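Long-range contacts in lectin (Pleurotus ostreatus, PDB 6T0Q), which probably binds galactose and N-acetylgalactosamine-type sugars through tandem carbohydrate-binding modules, each carrying a calcium ion: residues D77-N85 and W109-V120; A286-I294 and T303-K311. All coordinates share one frame; numbering follows the deposited sequence.

Contact 1: D77-N85 and W109-V120; sequences DDAHTFYVN and WNLFAIAGQNLV. With CA (calcium ion), chain F; NAG (2-acetamido-2-deoxy-beta-D-glucopyranose), chain E.
Strand 79-84 runs antiparallel to strand 109-118, their axes 4.7 Å apart at closest and 167° between directions. Paired amides link Ala79 with Gln117, Thr81 with Ala115 and Tyr83 with Ala113. The ladder breaks at the calcium end, where Gln117 O accepts from both Ala79 N and Asp78 N, the latter part of the cis peptide bond from Asp77: a classic beta bulge. Beyond it, Asp77 OD1, Asp78 OD2 and Asn118 OD1 converge on the calcium ion, Asp78 OD2 at 2.6 Å; a water, Ser123 and Pro124 complete the site. Asp77 OD2 accepts from Trp184 NE1, and the Asn118 amide has a further polar partner at Ile49. Asp78 OD2 also takes a bond from Leu119 N (2.7 Å), from above the carboxylate plane, so metal and backbone together fix the carboxylate's rotation. Such a sheet fits the beta-sandwich of a carbohydrate-binding module. On the sheet face carrying Phe82, Phe112 and Ile114, Ile114 CG1 lies over one face of the Phe82 ring, 4.2 Å from its centroid (a CH-pi contact), while Phe82 CE1 meets the Phe112 ring edge. With CG opposite the carbonyl carbon (chi1 -65°), the Asn85 amide reaches two residues: OD1 receives Leu111 N, and ND2 donates to Asn110 OD1 (2.9 Å), which also accepts from Gln106 N. One face of the Trp109 indole lies against the N-acetylglucosamine, whose N2 is 3.5 Å from Trp109 CE3.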
loop_
_atom_site.group_PDB
_atom_site.type_symbol
_atom_site.label_atom_id
_atom_site.label_comp_id
_atom_site.label_asym_id
_atom_site.label_seq_id
_atom_site.Cartn_x
_atom_site.Cartn_y
_atom_site.Cartn_z
ATOM N N ASP A 77 23.375 6.476 33.954
ATOM C CA ASP A 77 23.233 6.890 35.341
ATOM C C ASP A 77 23.242 8.409 35.315
ATOM O O ASP A 77 24.302 9.005 35.118
ATOM C CB ASP A 77 24.376 6.323 36.189
ATOM C CG ASP A 77 24.250 6.662 37.669
ATOM O OD1 ASP A 77 23.323 7.417 38.046
ATOM O OD2 ASP A 77 25.083 6.155 38.455
ATOM N N ASP A 78 22.077 9.055 35.485
ATOM C CA ASP A 78 20.787 8.454 35.843
ATOM C C ASP A 78 19.833 8.234 34.671
ATOM O O ASP A 78 19.045 7.302 34.689
ATOM C CB ASP A 78 20.057 9.350 36.852
ATOM C CG ASP A 78 20.735 9.388 38.197
ATOM O OD1 ASP A 78 20.466 8.473 39.000
ATOM O OD2 ASP A 78 21.538 10.318 38.444
ATOM N N ALA A 79 19.867 9.112 33.669
ATOM C CA ALA A 79 18.845 9.080 32.629
ATOM C C ALA A 79 19.447 9.552 31.313
ATOM O O ALA A 79 20.526 10.150 31.285
ATOM C CB ALA A 79 17.635 9.951 33.018
ATOM N N HIS A 80 18.727 9.297 30.213
ATOM C CA HIS A 80 19.228 9.649 28.889
ATOM C C HIS A 80 18.082 9.926 27.923
ATOM O O HIS A 80 16.965 9.421 28.079
ATOM C CB HIS A 80 20.093 8.530 28.299
ATOM C CG HIS A 80 19.345 7.243 28.113
ATOM N ND1 HIS A 80 19.368 6.228 29.046
ATOM C CD2 HIS A 80 18.532 6.818 27.115
ATOM C CE1 HIS A 80 18.612 5.228 28.624
ATOM N NE2 HIS A 80 18.091 5.562 27.457
ATOM N N THR A 81 18.400 10.712 26.893
ATOM C CA THR A 81 17.580 10.853 25.694
ATOM C C THR A 81 18.468 10.582 24.490
ATOM O O THR A 81 19.544 11.172 24.377
ATOM C CB THR A 81 16.973 12.260 25.593
ATOM O OG1 THR A 81 16.294 12.560 26.815
ATOM C CG2 THR A 81 15.980 12.337 24.432
ATOM N N PHE A 82 18.018 9.708 23.594
ATOM C CA PHE A 82 18.828 9.227 22.480
ATOM C C PHE A 82 18.289 9.792 21.169
ATOM O O PHE A 82 17.093 9.654 20.879
ATOM C CB PHE A 82 18.808 7.695 22.435
ATOM C CG PHE A 82 19.983 7.084 21.721
ATOM C CD1 PHE A 82 20.093 7.154 20.340
ATOM C CD2 PHE A 82 20.968 6.405 22.437
ATOM C CE1 PHE A 82 21.186 6.576 19.682
ATOM C CE2 PHE A 82 22.058 5.828 21.790
ATOM C CZ PHE A 82 22.171 5.914 20.418
ATOM N N TYR A 83 19.175 10.398 20.372
ATOM C CA TYR A 83 18.816 10.999 19.091
ATOM C C TYR A 83 19.614 10.364 17.958
ATOM O O TYR A 83 20.799 10.052 18.120
ATOM C CB TYR A 83 19.092 12.498 19.074
ATOM C CG TYR A 83 18.366 13.309 20.121
ATOM C CD1 TYR A 83 18.926 13.515 21.376
ATOM C CD2 TYR A 83 17.145 13.904 19.838
ATOM C CE1 TYR A 83 18.282 14.274 22.330
ATOM C CE2 TYR A 83 16.489 14.674 20.790
ATOM C CZ TYR A 83 17.069 14.855 22.029
ATOM O OH TYR A 83 16.434 15.605 22.981
ATOM N N VAL A 84 18.982 10.216 16.795
ATOM C CA VAL A 84 19.678 9.739 15.605
ATOM C C VAL A 84 19.364 10.683 14.453
ATOM O O VAL A 84 18.197 10.836 14.069
ATOM C CB VAL A 84 19.302 8.292 15.252
ATOM C CG1 VAL A 84 20.036 7.860 13.981
ATOM C CG2 VAL A 84 19.671 7.352 16.426
ATOM N N ASN A 85 20.403 11.325 13.914
ATOM C CA ASN A 85 20.261 12.289 12.823
ATOM C C ASN A 85 19.217 13.347 13.162
ATOM O O ASN A 85 18.399 13.733 12.328
ATOM C CB ASN A 85 19.929 11.578 11.512
ATOM C CG ASN A 85 21.057 10.691 11.051
ATOM O OD1 ASN A 85 22.223 11.091 11.117
ATOM N ND2 ASN A 85 20.734 9.471 10.615
ATOM N N TRP A 109 26.769 8.191 6.486
ATOM C CA TRP A 109 27.183 8.690 7.792
ATOM C C TRP A 109 25.939 8.887 8.642
ATOM O O TRP A 109 24.849 9.122 8.115
ATOM C CB TRP A 109 27.980 10.007 7.702
ATOM C CG TRP A 109 27.212 11.174 7.101
ATOM C CD1 TRP A 109 27.257 11.595 5.799
ATOM C CD2 TRP A 109 26.319 12.076 7.779
ATOM N NE1 TRP A 109 26.435 12.682 5.624
ATOM C CE2 TRP A 109 25.850 13.001 6.820
ATOM C CE3 TRP A 109 25.860 12.182 9.099
ATOM C CZ2 TRP A 109 24.943 14.021 7.135
ATOM C CZ3 TRP A 109 24.951 13.196 9.413
ATOM C CH2 TRP A 109 24.508 14.105 8.433
ATOM N N ASN A 110 26.107 8.786 9.963
ATOM C CA ASN A 110 24.984 8.951 10.879
ATOM C C ASN A 110 25.441 9.660 12.145
ATOM O O ASN A 110 26.468 9.300 12.731
ATOM C CB ASN A 110 24.347 7.597 11.214
ATOM C CG ASN A 110 23.654 6.982 10.017
ATOM O OD1 ASN A 110 22.530 7.353 9.690
ATOM N ND2 ASN A 110 24.332 6.059 9.338
ATOM N N LEU A 111 24.670 10.664 12.562
ATOM C CA LEU A 111 24.973 11.437 13.761
ATOM C C LEU A 111 24.177 10.870 14.931
ATOM O O LEU A 111 22.943 10.957 14.954
ATOM C CB LEU A 111 24.647 12.914 13.559
ATOM C CG LEU A 111 24.898 13.733 14.827
ATOM C CD1 LEU A 111 26.406 13.828 15.122
ATOM C CD2 LEU A 111 24.277 15.109 14.688
ATOM N N PHE A 112 24.881 10.304 15.910
ATOM C CA PHE A 112 24.256 9.828 17.136
ATOM C C PHE A 112 24.475 10.867 18.228
ATOM O O PHE A 112 25.583 11.390 18.378
ATOM C CB PHE A 112 24.823 8.465 17.534
ATOM C CG PHE A 112 24.594 7.407 16.488
ATOM C CD1 PHE A 112 25.492 7.239 15.438
ATOM C CD2 PHE A 112 23.450 6.622 16.522
ATOM C CE1 PHE A 112 25.267 6.290 14.452
ATOM C CE2 PHE A 112 23.220 5.667 15.535
ATOM C CZ PHE A 112 24.128 5.502 14.504
ATOM N N ALA A 113 23.413 11.192 18.959
ATOM C CA ALA A 113 23.512 12.198 20.006
ATOM C C ALA A 113 22.734 11.722 21.217
ATOM O O ALA A 113 21.646 11.155 21.083
ATOM C CB ALA A 113 22.991 13.565 19.544
ATOM N N ILE A 114 23.305 11.940 22.399
ATOM C CA ILE A 114 22.690 11.513 23.651
ATOM C C ILE A 114 22.784 12.664 24.635
ATOM O O ILE A 114 23.864 13.230 24.828
ATOM C CB ILE A 114 23.367 10.263 24.243
ATOM C CG1 ILE A 114 23.446 9.130 23.218
ATOM C CG2 ILE A 114 22.604 9.791 25.504
ATOM C CD1 ILE A 114 24.245 7.927 23.712
ATOM N N ALA A 115 21.663 13.011 25.248
ATOM C CA ALA A 115 21.649 13.929 26.379
ATOM C C ALA A 115 21.616 13.059 27.628
ATOM O O ALA A 115 20.644 12.332 27.849
ATOM C CB ALA A 115 20.444 14.868 26.314
ATOM N N GLY A 116 22.695 13.089 28.406
ATOM C CA GLY A 116 22.787 12.321 29.637
ATOM C C GLY A 116 22.479 13.211 30.828
ATOM O O GLY A 116 22.768 14.403 30.815
ATOM N N GLN A 117 21.874 12.633 31.861
ATOM C CA GLN A 117 21.416 13.439 32.984
ATOM C C GLN A 117 21.803 12.771 34.293
ATOM O O GLN A 117 21.448 11.613 34.538
ATOM C CB GLN A 117 19.901 13.659 32.919
ATOM C CG GLN A 117 19.395 14.630 33.961
ATOM C CD GLN A 117 17.912 14.965 33.803
ATOM O OE1 GLN A 117 17.144 14.218 33.185
ATOM N NE2 GLN A 117 17.508 16.100 34.368
ATOM N N ASN A 118 22.534 13.506 35.128
ATOM C CA ASN A 118 22.800 13.090 36.500
ATOM C C ASN A 118 21.773 13.756 37.403
ATOM O O ASN A 118 21.702 14.990 37.459
ATOM C CB ASN A 118 24.212 13.479 36.934
ATOM C CG ASN A 118 24.544 12.975 38.337
ATOM O OD1 ASN A 118 23.938 12.018 38.817
ATOM N ND2 ASN A 118 25.493 13.627 39.002
ATOM N N LEU A 119 20.983 12.945 38.105
ATOM C CA LEU A 119 19.889 13.455 38.919
ATOM C C LEU A 119 20.239 13.588 40.394
ATOM O O LEU A 119 19.496 14.245 41.129
ATOM C CB LEU A 119 18.659 12.538 38.790
ATOM C CG LEU A 119 18.045 12.507 37.390
ATOM C CD1 LEU A 119 16.943 11.452 37.304
ATOM C CD2 LEU A 119 17.502 13.886 37.053
ATOM N N VAL A 120 21.333 12.987 40.847
ATOM C CA VAL A 120 21.609 12.846 42.270
ATOM C C VAL A 120 22.954 13.493 42.558
ATOM O O VAL A 120 23.965 13.134 41.939
ATOM C CB VAL A 120 21.595 11.372 42.699
ATOM C CG1 VAL A 120 21.981 11.241 44.166
ATOM C CG2 VAL A 120 20.197 10.761 42.445
HETATM CA CA CA F . 23.941 9.577 39.267
HETATM C C1 NAG E . 29.895 13.202 9.031
HETATM C C2 NAG E . 29.360 14.584 8.654
HETATM C C3 NAG E . 29.117 14.679 7.145
HETATM C C4 NAG E . 30.363 14.287 6.357
HETATM C C5 NAG E . 30.850 12.916 6.831
HETATM C C6 NAG E . 32.148 12.485 6.188
HETATM C C7 NAG E . 28.117 15.706 10.444
HETATM C C8 NAG E . 26.778 15.900 11.099
HETATM N N2 NAG E . 28.142 14.884 9.391
HETATM O O3 NAG E . 28.731 16.014 6.841
HETATM O O5 NAG E . 31.071 12.915 8.256
HETATM O O6 NAG E . 33.255 13.139 6.791
HETATM O O7 NAG E . 29.129 16.258 10.858
HETATM O O HOH W 1 22.177 8.400 40.985
HETATM O O HOH W 2 18.095 13.422 28.837
#

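Contact 2: A286-I294 and T303-K311; sequences AGVIATILI and TVVTDASWK
Thr306 meets Ala290 with both branches of its side chain. Its hydroxyl lies between the backbone N and the carbonyl carbon (chi1 38°), which brings OG1 to the amide of Ala290: Ala290 N donates to Thr306 OG1 over 3.0 Å at 155°. The methyl CG2 of Thr306 packs instead on Ala290 CB, 3.9 Å away, and also lies over one face of the Trp310 indole, offset toward its rim. In return Thr306 N donates to Ala290 O, so hydroxyl and amide of one threonine extend the ladder past the end of strand 303-305. Within the strands, which form a beta hairpin, Ile292 and Val304 make the hydrogen-bonded pair: Ile292 N to Val304 O and Val304 N to Ile292 O are both 2.7 Å. Their side chains share a face, with Ile292 CB 4.2 Å from Val304 CB. From there Ile292 CD1 reaches the edge of the Trp310 ring, 4.1 Å from Trp310 CZ2; Phe275 and Ile277 of strand 273-281 line the same core, which suits the packing of two sheets in a beta-sandwich.

On the sheet face that carries Thr291, Leu293, Thr303 and Val305, the Thr291 and Thr303 side chains cross at a slant, bringing Thr291 CG2 within 3.9 Å of Thr303 CG2, while Leu293 CD1 approaches Thr303 OG1. Leu293 also touches an N-acetylglucosamine. The indole is held by its own segment: Trp310 NE1 donates to Val305 O (2.8 Å) from above the carbonyl plane. At the indole edge, in its plane, Asp307 OD1 accepts from Ser309 N and Ser309 OG, an Asx turn. Thr306 OG1 has a further partner in Asn199 O, to which it can only donate. The buried hydroxyl is thus gripped as acceptor by one strand and as donor by another, its polarity satisfied among apolar neighbours.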
loop_
_atom_site.group_PDB
_atom_site.type_symbol
_atom_site.label_atom_id
_atom_site.label_comp_id
_atom_site.label_asym_id
_atom_site.label_seq_id
_atom_site.Cartn_x
_atom_site.Cartn_y
_atom_site.Cartn_z
ATOM N N ALA A 286 -3.323 -24.490 22.109
ATOM C CA ALA A 286 -2.617 -23.980 20.939
ATOM C C ALA A 286 -2.631 -22.457 20.937
ATOM O O ALA A 286 -3.584 -21.831 21.410
ATOM C CB ALA A 286 -3.246 -24.502 19.639
ATOM N N GLY A 287 -1.580 -21.872 20.370
ATOM C CA GLY A 287 -1.535 -20.433 20.176
ATOM C C GLY A 287 -0.249 -20.043 19.478
ATOM O O GLY A 287 0.742 -20.777 19.493
ATOM N N VAL A 288 -0.286 -18.870 18.852
ATOM C CA VAL A 288 0.922 -18.241 18.326
ATOM C C VAL A 288 0.943 -16.801 18.822
ATOM O O VAL A 288 -0.107 -16.160 18.952
ATOM C CB VAL A 288 1.003 -18.321 16.781
ATOM C CG1 VAL A 288 -0.170 -17.627 16.140
ATOM C CG2 VAL A 288 2.331 -17.720 16.249
ATOM N N ILE A 289 2.133 -16.303 19.135
ATOM C CA ILE A 289 2.294 -14.950 19.657
ATOM C C ILE A 289 3.501 -14.331 18.973
ATOM O O ILE A 289 4.479 -15.029 18.680
ATOM C CB ILE A 289 2.441 -14.961 21.197
ATOM C CG1 ILE A 289 2.454 -13.540 21.763
ATOM C CG2 ILE A 289 3.698 -15.712 21.631
ATOM C CD1 ILE A 289 2.388 -13.530 23.304
ATOM N N ALA A 290 3.422 -13.030 18.684
ATOM C CA ALA A 290 4.526 -12.361 18.013
ATOM C C ALA A 290 4.470 -10.871 18.298
ATOM O O ALA A 290 3.404 -10.306 18.558
ATOM C CB ALA A 290 4.514 -12.592 16.498
ATOM N N THR A 291 5.640 -10.252 18.253
ATOM C CA THR A 291 5.792 -8.807 18.329
ATOM C C THR A 291 6.692 -8.407 17.177
ATOM O O THR A 291 7.715 -9.053 16.939
ATOM C CB THR A 291 6.398 -8.366 19.669
ATOM O OG1 THR A 291 5.586 -8.857 20.744
ATOM C CG2 THR A 291 6.480 -6.825 19.751
ATOM N N ILE A 292 6.308 -7.362 16.456
ATOM C CA ILE A 292 7.030 -6.924 15.268
ATOM C C ILE A 292 7.256 -5.429 15.381
ATOM O O ILE A 292 6.301 -4.674 15.604
ATOM C CB ILE A 292 6.255 -7.234 13.972
ATOM C CG1 ILE A 292 5.999 -8.733 13.821
ATOM C CG2 ILE A 292 7.010 -6.663 12.754
ATOM C CD1 ILE A 292 4.931 -9.040 12.766
ATOM N N LEU A 293 8.501 -4.992 15.212
ATOM C CA LEU A 293 8.802 -3.568 15.140
ATOM C C LEU A 293 9.368 -3.245 13.767
ATOM O O LEU A 293 10.316 -3.897 13.313
ATOM C CB LEU A 293 9.794 -3.140 16.230
ATOM C CG LEU A 293 9.911 -1.617 16.365
ATOM C CD1 LEU A 293 10.131 -1.249 17.813
ATOM C CD2 LEU A 293 11.053 -1.082 15.533
ATOM N N ILE A 294 8.797 -2.232 13.123
ATOM C CA ILE A 294 9.208 -1.785 11.801
ATOM C C ILE A 294 9.820 -0.398 11.942
ATOM O O ILE A 294 9.246 0.467 12.613
ATOM C CB ILE A 294 8.007 -1.766 10.840
ATOM C CG1 ILE A 294 7.512 -3.194 10.598
ATOM C CG2 ILE A 294 8.364 -1.092 9.547
ATOM C CD1 ILE A 294 6.112 -3.243 10.021
ATOM N N THR A 303 5.048 -0.687 16.077
ATOM C CA THR A 303 4.985 -2.039 16.602
ATOM C C THR A 303 3.652 -2.667 16.226
ATOM O O THR A 303 2.604 -2.017 16.289
ATOM C CB THR A 303 5.169 -2.040 18.123
ATOM O OG1 THR A 303 6.503 -1.626 18.428
ATOM C CG2 THR A 303 4.920 -3.439 18.717
ATOM N N VAL A 304 3.716 -3.914 15.784
ATOM C CA VAL A 304 2.551 -4.736 15.498
ATOM C C VAL A 304 2.620 -5.940 16.420
ATOM O O VAL A 304 3.698 -6.511 16.604
ATOM C CB VAL A 304 2.543 -5.173 14.016
ATOM C CG1 VAL A 304 1.519 -6.267 13.783
ATOM C CG2 VAL A 304 2.286 -3.963 13.113
ATOM N N VAL A 305 1.486 -6.309 17.022
ATOM C CA VAL A 305 1.418 -7.483 17.887
ATOM C C VAL A 305 0.339 -8.410 17.353
ATOM O O VAL A 305 -0.599 -7.977 16.677
ATOM C CB VAL A 305 1.134 -7.117 19.364
ATOM C CG1 VAL A 305 2.189 -6.131 19.883
ATOM C CG2 VAL A 305 -0.273 -6.527 19.512
ATOM N N THR A 306 0.477 -9.700 17.651
ATOM C CA THR A 306 -0.619 -10.617 17.384
ATOM C C THR A 306 -1.837 -10.195 18.197
ATOM O O THR A 306 -1.759 -10.051 19.420
ATOM C CB THR A 306 -0.210 -12.057 17.707
ATOM O OG1 THR A 306 0.610 -12.078 18.890
ATOM C CG2 THR A 306 0.579 -12.639 16.538
ATOM N N ASP A 307 -2.951 -9.964 17.506
ATOM C CA ASP A 307 -4.200 -9.555 18.134
ATOM C C ASP A 307 -5.332 -9.862 17.151
ATOM O O ASP A 307 -5.120 -10.519 16.126
ATOM C CB ASP A 307 -4.137 -8.076 18.552
ATOM C CG ASP A 307 -3.869 -7.127 17.366
ATOM O OD1 ASP A 307 -4.166 -7.488 16.212
ATOM O OD2 ASP A 307 -3.350 -6.012 17.592
ATOM N N ALA A 308 -6.539 -9.377 17.451
ATOM C CA ALA A 308 -7.684 -9.691 16.593
ATOM C C ALA A 308 -7.661 -8.959 15.258
ATOM O O ALA A 308 -8.531 -9.222 14.415
ATOM C CB ALA A 308 -8.995 -9.393 17.330
ATOM N N SER A 309 -6.697 -8.062 15.022
ATOM C CA SER A 309 -6.590 -7.433 13.711
ATOM C C SER A 309 -5.901 -8.330 12.695
ATOM O O SER A 309 -5.917 -8.014 11.505
ATOM C CB SER A 309 -5.845 -6.096 13.803
ATOM O OG SER A 309 -4.435 -6.282 13.884
ATOM N N TRP A 310 -5.306 -9.435 13.130
ATOM C CA TRP A 310 -4.764 -10.412 12.199
ATOM C C TRP A 310 -5.902 -11.210 11.569
ATOM O O TRP A 310 -6.923 -11.462 12.203
ATOM C CB TRP A 310 -3.798 -11.356 12.923
ATOM C CG TRP A 310 -2.481 -10.704 13.303
ATOM C CD1 TRP A 310 -2.301 -9.599 14.086
ATOM C CD2 TRP A 310 -1.174 -11.130 12.904
ATOM N NE1 TRP A 310 -0.948 -9.308 14.200
ATOM C CE2 TRP A 310 -0.242 -10.240 13.486
ATOM C CE3 TRP A 310 -0.698 -12.175 12.097
ATOM C CZ2 TRP A 310 1.137 -10.370 13.292
ATOM C CZ3 TRP A 310 0.671 -12.303 11.909
ATOM C CH2 TRP A 310 1.570 -11.408 12.504
ATOM N N LYS A 311 -5.724 -11.597 10.309
ATOM C CA LYS A 311 -6.656 -12.516 9.665
ATOM C C LYS A 311 -6.177 -13.950 9.859
ATOM O O LYS A 311 -4.978 -14.210 9.968
ATOM C CB LYS A 311 -6.793 -12.210 8.170
ATOM C CG LYS A 311 -7.287 -10.800 7.867
ATOM C CD LYS A 311 -8.472 -10.447 8.741
ATOM C CE LYS A 311 -9.725 -10.185 7.932
ATOM N NZ LYS A 311 -10.873 -9.930 8.848
#

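How the contacts relate
Contact 1 and contact 2 lie on opposite sides of the chain's centre, with centres about 31 Å apart and nearest atoms about 12 Å apart, and they do not touch. They come in series along the chain, contact 1 closing before 286-294 opens, and they occupy different antiparallel sheets: the one containing strands 51-60, 79-84 and 109-118, and the one containing 229-239, 287-296 and 301-305. Each half of the protein has its own calcium site. Contact 1 includes three ligands of the first, whereas in contact 2 the Val288 side chain is about 11 Å from the second ion. This arrangement is consistent with two similar modules joined in tandem.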